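Local coordinates for putative molybdenum cofactor biosynthesis protein (Corynebacterium diphtheriae, PDB 2G2C) that probably takes part in molybdenum cofactor biosynthesis, through a domain of the molybdopterin-binding family, at residues R121-G125 and L135-A139. Numbering follows the deposited sequence.
Sequences RGIVG and LIVNA
The side-chain amide of buried Asn138 is gripped at both ends: OD1 accepts the backbone N-H of Ile123 at 2.9 Å, while ND2 donates to the hydroxyls of Thr75 and Thr91. The bond to OD1 is nearly straight at its hydrogen (167°), although the donor stands 33° out of the carbonyl plane. With CG anti to its own carbonyl carbon (chi1 -63°), the asparagine turns its amide back beside Ile123, whose CG1 lies alongside OD1. Asn138 N also donates to Ile123 O, at 2.9 Å. Asparagine suits this place because its OD1 stands in for its own backbone carbonyl, which Ile123 N does not reach, while ND2 of the same flat group serves the two threonines. Gly122, with no side chain, passes close to the asparagine, its CA 3.5 Å from Asn138 CB.

Further along, Gly125 and Ile136 form an antiparallel hydrogen-bonded pair, Gly125 O receiving Ile136 N at 2.9 Å. Val124 faces Val137 in the adjacent non-hydrogen-bonded pair, and its CG1 touches Leu135 CD1 (3.9 Å) and Val137 CG2, branched apolar groups filling a buried face.

These strands make a beta hairpin within the mixed sheet, where 135-139 lies between strands 72-76 and 124-126. Val137 packs on helix 143-153, whereas Ile123 and Ile136 meet Thr91 of helix 87-92.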
# COMPACT_ATOMS: atom_id res chain seq x y z
N ARG A 121 2.78 -6.47 -10.29
CA ARG A 121 3.59 -5.37 -10.74
C ARG A 121 3.60 -4.33 -9.63
O ARG A 121 3.97 -3.19 -9.87
CB ARG A 121 2.96 -4.83 -11.98
CG ARG A 121 2.82 -5.91 -13.05
CD ARG A 121 2.30 -5.31 -14.33
NE ARG A 121 0.99 -4.68 -14.09
CZ ARG A 121 0.77 -3.37 -14.11
NH1 ARG A 121 1.78 -2.52 -14.34
NH2 ARG A 121 -0.47 -2.92 -13.86
N GLY A 122 3.18 -4.73 -8.42
CA GLY A 122 3.06 -3.76 -7.32
C GLY A 122 4.38 -3.12 -7.00
O GLY A 122 5.41 -3.81 -7.01
N ILE A 123 4.36 -1.79 -6.75
CA ILE A 123 5.60 -1.10 -6.40
C ILE A 123 5.63 -0.67 -4.92
O ILE A 123 4.62 -0.71 -4.21
CB ILE A 123 5.91 0.08 -7.37
CG1 ILE A 123 4.81 1.12 -7.28
CG2 ILE A 123 6.10 -0.48 -8.78
CD1 ILE A 123 5.16 2.41 -8.03
N VAL A 124 6.83 -0.26 -4.49
CA VAL A 124 7.05 0.30 -3.16
C VAL A 124 7.87 1.55 -3.34
O VAL A 124 8.85 1.54 -4.08
CB VAL A 124 7.85 -0.65 -2.21
CG1 VAL A 124 8.05 -0.02 -0.83
CG2 VAL A 124 7.10 -2.00 -2.08
N GLY A 125 7.49 2.63 -2.67
CA GLY A 125 8.33 3.83 -2.80
C GLY A 125 7.94 4.88 -1.81
O GLY A 125 6.91 4.73 -1.12
N LEU A 135 5.35 6.57 2.79
CA LEU A 135 5.71 5.30 2.16
C LEU A 135 4.45 4.66 1.59
O LEU A 135 3.46 4.55 2.32
CB LEU A 135 6.27 4.38 3.22
CG LEU A 135 6.56 2.94 2.80
CD1 LEU A 135 7.72 2.86 1.77
CD2 LEU A 135 6.88 2.12 4.07
N ILE A 136 4.45 4.28 0.32
CA ILE A 136 3.30 3.64 -0.30
C ILE A 136 3.75 2.25 -0.72
O ILE A 136 4.85 2.10 -1.30
CB ILE A 136 2.80 4.44 -1.52
CG1 ILE A 136 2.53 5.90 -1.14
CG2 ILE A 136 1.54 3.79 -2.12
CD1 ILE A 136 2.05 6.72 -2.28
N VAL A 137 2.91 1.25 -0.42
CA VAL A 137 3.22 -0.16 -0.72
C VAL A 137 2.02 -0.74 -1.42
O VAL A 137 0.89 -0.65 -0.91
CB VAL A 137 3.44 -0.96 0.61
CG1 VAL A 137 3.50 -2.48 0.37
CG2 VAL A 137 4.70 -0.49 1.31
N ASN A 138 2.25 -1.33 -2.60
CA ASN A 138 1.19 -2.06 -3.34
C ASN A 138 1.27 -3.55 -3.02
O ASN A 138 2.27 -4.20 -3.37
CB ASN A 138 1.40 -1.97 -4.86
CG ASN A 138 1.32 -0.56 -5.41
OD1 ASN A 138 1.89 -0.33 -6.47
ND2 ASN A 138 0.57 0.34 -4.78
N ALA A 139 0.24 -4.09 -2.36
CA ALA A 139 0.15 -5.54 -2.18
C ALA A 139 -0.83 -6.17 -3.17
O ALA A 139 -1.70 -5.50 -3.71
CB ALA A 139 -0.30 -5.86 -0.75